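Local coordinates for protein linoleate 11-lipoxygenase (Gaeumannomyces graminis, PDB 5FX8) that oxygenates linoleic and alpha-linolenic acids at a manganese centre, forming 11S- and 13R-hydroperoxy fatty acids, with the 11S product then converted to the 13R one, at residues K177-P181 with T182-L186; D161-F164 with S165-L169; S93-D96 with V97-R101; I63-K66 with R67-L71. All blocks are in the same frame, centred on the assembly; numbering follows the deposited sequence.

Contact 1: K177-P181 with T182-L186; sequences KRLHP and TKDKL
H180 and D184 are tied twice through polar groups. The backbone N of H180 gives a nearly straight hydrogen bond to D184 OD2 (3.2 Å, 173°), met on the anti side of the carboxylate, while D184 N returns a weak bond to H180 O. The imidazole forms a second set of bonds: H180 ND1 accepts from K183 N at 2.8 Å and from T182 N at 3.0 Å. Neither amide lies in the ring plane, and T182 N is much the further out of it. This use is consistent with a neutral ring carrying its proton on NE2.

The T182 N to ND1 bond resembles that of an Asx turn, with imidazole in place of the carboxylate or amide oxygen, and K183 N extends it. The turn follows the short edge strand 177-178, which pairs with strand 212-216 in the antiparallel sheet; H207 holds H180 O from outside.

Among the charged groups, D184 OD2 also draws K177, whose chain bends at chi2 and arrives from the opposite direction. K177 NZ stays 4.0 Å from D184 OD2, a long salt bridge.

Apolar contacts complete the turn. K183 lays its CD over one face of the H180 ring, 4.0 Å from the centroid, as a CH-pi contact, and P181 CD covers the opposite face. L179 CD2 meets D184 CB at 4.1 Å, and L179 also touches L212 and L214 of strand 212-216.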
# COMPACT_ATOMS: atom_id res chain seq x y z
N LYS A 177 3.36 -21.58 -13.04
CA LYS A 177 3.67 -21.78 -14.45
C LYS A 177 3.29 -23.20 -14.82
O LYS A 177 3.56 -24.13 -14.06
CB LYS A 177 5.16 -21.51 -14.69
CG LYS A 177 5.79 -22.44 -15.66
CD LYS A 177 7.18 -22.85 -15.19
CE LYS A 177 7.72 -24.05 -15.98
NZ LYS A 177 9.06 -24.44 -15.46
N ARG A 178 2.61 -23.36 -15.95
CA ARG A 178 2.20 -24.67 -16.44
C ARG A 178 3.39 -25.45 -16.96
O ARG A 178 4.30 -24.89 -17.57
CB ARG A 178 1.16 -24.52 -17.54
CG ARG A 178 0.52 -25.82 -17.96
CD ARG A 178 -0.19 -25.70 -19.28
NE ARG A 178 -1.32 -24.78 -19.24
CZ ARG A 178 -2.59 -25.14 -19.21
NH1 ARG A 178 -2.93 -26.41 -19.22
NH2 ARG A 178 -3.53 -24.22 -19.17
N LEU A 179 3.39 -26.75 -16.75
CA LEU A 179 4.47 -27.59 -17.25
C LEU A 179 4.17 -28.00 -18.68
O LEU A 179 3.17 -28.67 -18.94
CB LEU A 179 4.67 -28.82 -16.37
CG LEU A 179 5.22 -28.50 -14.99
CD1 LEU A 179 5.41 -29.77 -14.18
CD2 LEU A 179 6.52 -27.68 -15.09
N HIS A 180 5.05 -27.63 -19.59
CA HIS A 180 4.89 -28.05 -20.97
C HIS A 180 5.09 -29.55 -21.09
O HIS A 180 6.01 -30.10 -20.49
CB HIS A 180 5.88 -27.34 -21.87
CG HIS A 180 5.58 -27.50 -23.32
ND1 HIS A 180 6.16 -28.48 -24.10
CD2 HIS A 180 4.72 -26.84 -24.12
CE1 HIS A 180 5.70 -28.38 -25.33
NE2 HIS A 180 4.82 -27.40 -25.37
N PRO A 181 4.28 -30.24 -21.88
CA PRO A 181 4.41 -31.70 -21.97
C PRO A 181 5.76 -32.16 -22.44
O PRO A 181 6.18 -33.25 -22.06
CB PRO A 181 3.31 -32.08 -22.96
CG PRO A 181 2.32 -31.06 -22.79
CD PRO A 181 3.07 -29.78 -22.59
N THR A 182 6.45 -31.39 -23.27
CA THR A 182 7.73 -31.90 -23.74
C THR A 182 8.86 -30.94 -23.51
O THR A 182 10.02 -31.36 -23.45
CB THR A 182 7.69 -32.23 -25.22
OG1 THR A 182 7.40 -31.05 -25.97
CG2 THR A 182 6.69 -33.31 -25.50
N LYS A 183 8.57 -29.65 -23.41
CA LYS A 183 9.62 -28.67 -23.22
C LYS A 183 10.02 -28.48 -21.77
O LYS A 183 10.99 -27.78 -21.53
CB LYS A 183 9.21 -27.33 -23.82
CG LYS A 183 9.04 -27.40 -25.31
CD LYS A 183 8.69 -26.06 -25.90
CE LYS A 183 8.30 -26.26 -27.35
NZ LYS A 183 9.26 -27.18 -28.02
N ASP A 184 9.29 -29.06 -20.82
CA ASP A 184 9.64 -29.03 -19.40
C ASP A 184 9.63 -30.45 -18.85
O ASP A 184 8.84 -31.30 -19.27
CB ASP A 184 8.66 -28.15 -18.58
CG ASP A 184 8.77 -26.65 -18.90
OD1 ASP A 184 9.88 -26.16 -19.19
OD2 ASP A 184 7.73 -25.95 -18.87
N LYS A 185 10.50 -30.73 -17.90
CA LYS A 185 10.49 -32.04 -17.29
C LYS A 185 9.86 -31.96 -15.92
O LYS A 185 9.64 -30.87 -15.38
CB LYS A 185 11.91 -32.61 -17.21
CG LYS A 185 12.78 -31.97 -16.16
CD LYS A 185 14.22 -32.48 -16.20
CE LYS A 185 15.03 -31.92 -15.03
NZ LYS A 185 14.89 -30.44 -14.90
N LEU A 186 9.50 -33.10 -15.37
CA LEU A 186 8.96 -33.13 -14.02
C LEU A 186 10.02 -32.65 -13.03
O LEU A 186 11.14 -33.17 -13.04
CB LEU A 186 8.53 -34.54 -13.64
CG LEU A 186 7.40 -35.12 -14.45
CD1 LEU A 186 7.23 -36.58 -14.10
CD2 LEU A 186 6.15 -34.37 -14.12

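Contact 2: D161-F164 with S165-L169; sequences DLLF and SMERL
F164 and R168 make the dense polar end of this short helix, 161-166, and of the turn that follows it. R168 NE donates to F164 O at 3.2 Å, nearly along the C=O axis and with the oxygen at the edge of the guanidinium, close to its plane; NH2 adds a weak bond to the same oxygen. The chain of R168 folds back through bends at chi2 and chi3, and this return brings the guanidinium beside the phenyl ring of F164. R168 CZ stands 5.0 Å from the centroid of the F164 ring, an off-centre cation-pi contact, with the two planes 53° apart. E167 lies against the guanidinium as well: its CB covers one face, and OE1 forms a salt bridge with NH2. From helix 268-305, D282 takes NH1 and the ring of F278 meets that of F164.

The flank with L162 is looser and largely apolar: L162 is partly exposed, with a glycan sugar nearby, while M166 beside it is buried. The two run side by side in the same direction, L162 CD1 3.9 Å from M166 CG. D161 OD1 is taken by W271 NE1 and K275 NZ of helix 268-305. Between the flanks the helix keeps regular bonds, S165 N to D161 O and M166 N to L162 O, both 2.9 Å, but weakens at E167 N to L163 O (3.4 Å). S165 OG hydrogen-bonds to F247 O of the neighbouring sheet.

With two carboxylates and a carbonyl oxygen sharing its N-H groups, buried R168 is probably kept positively charged, and F164 O has its acceptor need met by a side chain.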
# COMPACT_ATOMS: atom_id res chain seq x y z
N ASP A 161 -7.52 -27.30 1.05
CA ASP A 161 -6.51 -27.46 0.01
C ASP A 161 -6.86 -26.61 -1.19
O ASP A 161 -5.96 -26.10 -1.86
CB ASP A 161 -6.38 -28.92 -0.40
CG ASP A 161 -5.59 -29.76 0.60
OD1 ASP A 161 -4.60 -29.26 1.17
OD2 ASP A 161 -5.93 -30.94 0.81
N LEU A 162 -8.15 -26.45 -1.48
CA LEU A 162 -8.55 -25.61 -2.60
C LEU A 162 -8.16 -24.17 -2.35
O LEU A 162 -7.77 -23.46 -3.28
CB LEU A 162 -10.05 -25.72 -2.84
CG LEU A 162 -10.60 -24.81 -3.95
CD1 LEU A 162 -10.18 -25.29 -5.28
CD2 LEU A 162 -12.08 -24.72 -3.91
N LEU A 163 -8.25 -23.71 -1.11
CA LEU A 163 -7.78 -22.38 -0.81
C LEU A 163 -6.27 -22.28 -0.96
O LEU A 163 -5.76 -21.22 -1.31
CB LEU A 163 -8.21 -21.99 0.60
CG LEU A 163 -7.76 -20.68 1.25
CD1 LEU A 163 -8.78 -20.27 2.25
CD2 LEU A 163 -6.43 -20.81 1.94
N PHE A 164 -5.54 -23.36 -0.67
CA PHE A 164 -4.09 -23.28 -0.77
C PHE A 164 -3.63 -23.26 -2.21
O PHE A 164 -2.64 -22.61 -2.55
CB PHE A 164 -3.43 -24.45 -0.04
CG PHE A 164 -1.96 -24.52 -0.26
CD1 PHE A 164 -1.12 -23.61 0.35
CD2 PHE A 164 -1.43 -25.46 -1.11
CE1 PHE A 164 0.24 -23.65 0.13
CE2 PHE A 164 -0.09 -25.51 -1.34
CZ PHE A 164 0.76 -24.61 -0.71
N SER A 165 -4.31 -23.99 -3.08
CA SER A 165 -3.93 -23.97 -4.48
C SER A 165 -4.42 -22.69 -5.17
O SER A 165 -3.67 -22.07 -5.93
CB SER A 165 -4.47 -25.21 -5.17
OG SER A 165 -5.86 -25.26 -4.97
N MET A 166 -5.64 -22.27 -4.89
CA MET A 166 -6.17 -21.09 -5.57
C MET A 166 -5.41 -19.80 -5.25
O MET A 166 -5.46 -18.87 -6.04
CB MET A 166 -7.64 -20.91 -5.23
CG MET A 166 -8.52 -21.86 -5.96
SD MET A 166 -8.11 -21.93 -7.69
CE MET A 166 -9.23 -20.69 -8.28
N GLU A 167 -4.70 -19.72 -4.12
CA GLU A 167 -3.88 -18.54 -3.85
C GLU A 167 -2.88 -18.27 -4.97
O GLU A 167 -2.53 -17.11 -5.21
CB GLU A 167 -3.15 -18.71 -2.52
CG GLU A 167 -3.94 -18.30 -1.29
CD GLU A 167 -3.31 -18.73 0.03
OE1 GLU A 167 -2.15 -19.16 0.05
OE2 GLU A 167 -3.99 -18.67 1.07
N ARG A 168 -2.39 -19.31 -5.65
CA ARG A 168 -1.45 -19.14 -6.74
C ARG A 168 -2.10 -18.55 -7.98
O ARG A 168 -1.39 -18.28 -8.95
CB ARG A 168 -0.79 -20.47 -7.13
CG ARG A 168 -0.37 -21.36 -6.00
CD ARG A 168 0.37 -20.61 -4.95
NE ARG A 168 -0.17 -20.85 -3.63
CZ ARG A 168 0.06 -20.08 -2.59
NH1 ARG A 168 0.82 -19.03 -2.73
NH2 ARG A 168 -0.46 -20.37 -1.42
N LEU A 169 -3.41 -18.39 -8.01
CA LEU A 169 -4.12 -17.73 -9.09
C LEU A 169 -4.79 -16.44 -8.62
O LEU A 169 -5.63 -15.89 -9.32
CB LEU A 169 -5.14 -18.68 -9.74
CG LEU A 169 -4.56 -19.93 -10.40
CD1 LEU A 169 -5.60 -20.98 -10.67
CD2 LEU A 169 -3.84 -19.65 -11.70

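Contact 3: S93-D96 with V97-R101; sequences SARD and VLLWR
S93 and V97, A94 and L98, R95 and L99, D96 and W100 are linked in turn by regular alpha-helical bonds of 2.9 to 3.0 Å, W100 N to D96 O being the shortest, and the donors approach at moderate tilts from the carbonyl planes. Few side chains touch across this stretch. V97 leans its CG2 back over the preceding turn, 3.3 Å from S93 O; a chi1 of 170° sets CG2 anti to the carbonyl carbon and beside the backbone N, which brings it to that oxygen. L99 places CG beside R95 O and reaches the aliphatic part of the arginine, L99 CD1 lying 4.2 Å from R95 CG; the guanidinium passes this methyl obliquely.

A side-on, two-nitrogen grip on one oxygen marks the first half. R95 uses NE and NH2, and both nitrogens fall on the single atom D96 OD1, at 3.1 Å and 3.0 Å respectively. They come from the same face of the carboxylate, and the oxygen lies in the guanidinium plane. D96 OD2 meanwhile accepts from Y326 N, so each carboxylate oxygen has its own partner and the group is held against rotation.

S93 and V97 rest on P330 of helix 328-336, where I328 and V331 also pack against W100. P339 of the second subunit packs on the indole. Its NE1 donates to S617 O, next to the C-terminal V618, a ligand of the catalytic manganese. W100 is thus placed as a second-shell residue of the lipoxygenase metal site, and its bond to S617 O is consistent with steadying the chain end that ligates the manganese.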
# COMPACT_ATOMS: atom_id res chain seq x y z
N SER A 93 13.99 13.32 -5.22
CA SER A 93 14.00 12.24 -4.24
C SER A 93 13.62 12.75 -2.86
O SER A 93 12.84 12.11 -2.15
CB SER A 93 15.37 11.60 -4.23
OG SER A 93 15.30 10.33 -3.64
N ALA A 94 14.11 13.92 -2.48
CA ALA A 94 13.85 14.45 -1.15
C ALA A 94 12.43 14.98 -1.02
O ALA A 94 11.82 14.87 0.05
CB ALA A 94 14.87 15.53 -0.82
N ARG A 95 11.90 15.58 -2.08
CA ARG A 95 10.50 15.99 -2.05
C ARG A 95 9.59 14.79 -1.85
O ARG A 95 8.64 14.85 -1.06
CB ARG A 95 10.12 16.71 -3.34
CG ARG A 95 8.65 17.08 -3.41
CD ARG A 95 8.19 17.13 -4.84
NE ARG A 95 8.41 15.86 -5.52
CZ ARG A 95 8.41 15.72 -6.84
NH1 ARG A 95 8.23 16.78 -7.61
NH2 ARG A 95 8.62 14.54 -7.39
N ASP A 96 9.87 13.68 -2.55
CA ASP A 96 9.06 12.48 -2.41
C ASP A 96 9.18 11.88 -1.02
O ASP A 96 8.20 11.41 -0.45
CB ASP A 96 9.45 11.44 -3.45
CG ASP A 96 8.89 11.74 -4.80
OD1 ASP A 96 8.34 12.83 -4.97
OD2 ASP A 96 9.03 10.91 -5.71
N VAL A 97 10.39 11.86 -0.46
CA VAL A 97 10.53 11.35 0.89
C VAL A 97 9.75 12.22 1.87
O VAL A 97 9.12 11.71 2.80
CB VAL A 97 12.02 11.22 1.24
CG1 VAL A 97 12.22 10.93 2.73
CG2 VAL A 97 12.60 10.12 0.41
N LEU A 98 9.75 13.53 1.67
CA LEU A 98 8.96 14.40 2.53
C LEU A 98 7.47 14.08 2.47
O LEU A 98 6.80 13.93 3.50
CB LEU A 98 9.22 15.83 2.13
CG LEU A 98 9.28 16.83 3.26
CD1 LEU A 98 10.36 16.40 4.26
CD2 LEU A 98 9.59 18.15 2.64
N LEU A 99 6.92 13.99 1.25
CA LEU A 99 5.52 13.65 1.09
C LEU A 99 5.20 12.31 1.74
O LEU A 99 4.20 12.18 2.46
CB LEU A 99 5.17 13.64 -0.39
CG LEU A 99 5.20 14.99 -1.10
CD1 LEU A 99 5.15 14.84 -2.62
CD2 LEU A 99 4.06 15.82 -0.58
N TRP A 100 6.04 11.31 1.51
CA TRP A 100 5.85 10.01 2.12
C TRP A 100 5.86 10.08 3.64
O TRP A 100 5.02 9.46 4.30
CB TRP A 100 6.92 9.06 1.61
CG TRP A 100 6.60 7.66 1.81
CD1 TRP A 100 6.03 6.84 0.93
CD2 TRP A 100 6.83 6.90 2.99
NE1 TRP A 100 5.88 5.60 1.47
CE2 TRP A 100 6.36 5.60 2.74
CE3 TRP A 100 7.39 7.19 4.25
CZ2 TRP A 100 6.43 4.59 3.68
CZ3 TRP A 100 7.45 6.18 5.19
CH2 TRP A 100 6.97 4.89 4.90
N ARG A 101 6.81 10.82 4.22
CA ARG A 101 6.84 11.03 5.67
C ARG A 101 5.51 11.56 6.18
O ARG A 101 4.99 11.10 7.20
CB ARG A 101 7.94 12.03 6.06
CG ARG A 101 9.36 11.55 6.20
CD ARG A 101 10.24 12.59 6.92
NE ARG A 101 11.48 11.94 7.29
CZ ARG A 101 12.62 12.17 6.67
NH1 ARG A 101 12.67 13.09 5.70
NH2 ARG A 101 13.71 11.51 7.02

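Contact 4: I63-K66 with R67-L71; sequences IARK and RELFL
R67 meets I63 at the start of the last turn of helix 56-69, a weakly bonded C-terminal turn in which i to i+3 bonds mix with i to i+4 ones before strand 71-73. R67 N still makes a regular bond to I63 O (2.9 Å). Its side chain runs back along the helix, R67 CG passing 3.4 Å from I63 O and CD touching I63 CG2, then bends at chi3 to carry the guanidinium to E442 and to R306 O.

At E68 the pattern loosens. E68 N keeps only a weak bond to A64 O and has its better one to R65 O, at 3.1 Å and from above the carbonyl plane. The E68 carboxylate stays apart from R65: E68 OE1 and R65 NE are 4.9 Å from each other.

L69 N has its better bond to K66 O, at 3.2 Å, and a weak one to R65 O. The leucine crosses R65 obliquely, L69 CD1 4.2 Å from R65 NE, and packs on E87 and L88 of helix 86-124.

F70 closes the helix. Here phi and psi open to -116° and 102°, turning the chain out toward strand 71-73. The ring lies against F305, with which K66 forms a cation-pi contact, while K66 NZ is further satisfied by D310 and backbone oxygens of F305 and L308. Two amides converge on K66 O, L69 N from above its plane and F70 N nearly in line with the carbonyl. F70 N lies 2.9 Å from K66 O, and F70 CB rests 3.4 Å from K66 O.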
# COMPACT_ATOMS: atom_id res chain seq x y z
N ILE A 63 14.50 21.37 -21.28
CA ILE A 63 14.86 19.96 -21.30
C ILE A 63 16.37 19.79 -21.17
O ILE A 63 16.86 18.92 -20.43
CB ILE A 63 14.32 19.28 -22.56
CG1 ILE A 63 12.81 19.30 -22.53
CG2 ILE A 63 14.82 17.87 -22.64
CD1 ILE A 63 12.18 19.02 -23.84
N ALA A 64 17.14 20.62 -21.86
CA ALA A 64 18.58 20.42 -21.81
C ALA A 64 19.10 20.68 -20.41
O ALA A 64 20.07 20.05 -19.98
CB ALA A 64 19.28 21.29 -22.82
N ARG A 65 18.45 21.58 -19.67
CA ARG A 65 18.89 21.85 -18.31
C ARG A 65 18.43 20.78 -17.32
O ARG A 65 19.18 20.44 -16.40
CB ARG A 65 18.42 23.24 -17.89
CG ARG A 65 18.92 23.64 -16.55
CD ARG A 65 19.95 24.78 -16.57
NE ARG A 65 20.34 25.15 -15.21
CZ ARG A 65 19.66 25.99 -14.43
NH1 ARG A 65 18.53 26.55 -14.86
NH2 ARG A 65 20.09 26.25 -13.20
N LYS A 66 17.24 20.21 -17.51
CA LYS A 66 16.91 18.99 -16.78
C LYS A 66 17.95 17.90 -17.01
O LYS A 66 18.28 17.15 -16.09
CB LYS A 66 15.53 18.48 -17.19
CG LYS A 66 14.38 19.26 -16.60
CD LYS A 66 13.11 18.44 -16.55
CE LYS A 66 12.64 18.09 -17.93
NZ LYS A 66 11.37 17.32 -17.96
N ARG A 67 18.45 17.76 -18.24
CA ARG A 67 19.43 16.70 -18.49
C ARG A 67 20.78 16.96 -17.84
O ARG A 67 21.60 16.04 -17.74
CB ARG A 67 19.62 16.47 -19.98
CG ARG A 67 18.40 15.88 -20.63
CD ARG A 67 18.45 15.88 -22.17
NE ARG A 67 19.46 14.97 -22.64
CZ ARG A 67 19.26 13.69 -22.87
NH1 ARG A 67 18.08 13.15 -22.69
NH2 ARG A 67 20.27 12.95 -23.29
N GLU A 68 21.05 18.18 -17.39
CA GLU A 68 22.30 18.39 -16.68
C GLU A 68 22.17 18.12 -15.19
O GLU A 68 23.18 17.91 -14.54
CB GLU A 68 22.81 19.81 -16.89
CG GLU A 68 23.47 20.05 -18.23
CD GLU A 68 23.89 21.51 -18.45
OE1 GLU A 68 23.06 22.43 -18.29
OE2 GLU A 68 25.08 21.71 -18.78
N LEU A 69 20.98 18.12 -14.65
CA LEU A 69 20.81 18.09 -13.22
C LEU A 69 20.09 16.84 -12.72
O LEU A 69 20.12 16.58 -11.52
CB LEU A 69 20.06 19.33 -12.74
CG LEU A 69 20.57 20.68 -13.24
CD1 LEU A 69 19.68 21.81 -12.81
CD2 LEU A 69 21.90 20.88 -12.69
N PHE A 70 19.45 16.08 -13.61
CA PHE A 70 18.75 14.85 -13.23
C PHE A 70 19.44 13.69 -13.93
O PHE A 70 19.25 13.46 -15.11
CB PHE A 70 17.30 14.98 -13.60
CG PHE A 70 16.46 13.83 -13.21
CD1 PHE A 70 16.40 12.68 -13.99
CD2 PHE A 70 15.62 13.93 -12.12
CE1 PHE A 70 15.55 11.63 -13.64
CE2 PHE A 70 14.78 12.90 -11.78
CZ PHE A 70 14.74 11.75 -12.54
N LEU A 71 20.26 12.95 -13.17
CA LEU A 71 21.22 12.00 -13.72
C LEU A 71 20.87 10.59 -13.31
O LEU A 71 20.18 10.36 -12.32
CB LEU A 71 22.64 12.34 -13.26
CG LEU A 71 23.09 13.80 -13.45
CD1 LEU A 71 24.44 14.05 -12.87
CD2 LEU A 71 23.17 14.15 -14.88

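Overall arrangement
The four contacts follow one chain in series, and their chemistry tracks their surroundings. Contact 2 is the most buried: a charged group is enclosed in the interior and met by several partners. Contacts 1, 3 and 4 are partly buried, with exposed charged side chains. Contacts 3 and 4 lie on the same side of the chain's centre, about 20 Å apart between centres; contact 3 is part of helix 86-124, which also packs against contact 4, and is regular helix beside the metal site, whereas contact 4 is a weakly bonded helix end. Contacts 1 and 2 are likewise 20 Å apart between centres; strand 177-178 is an edge strand of the sheet on which helix 161-166 packs. Contact 1 alone lacks helix and relies on side-chain acceptors for backbone N-H groups.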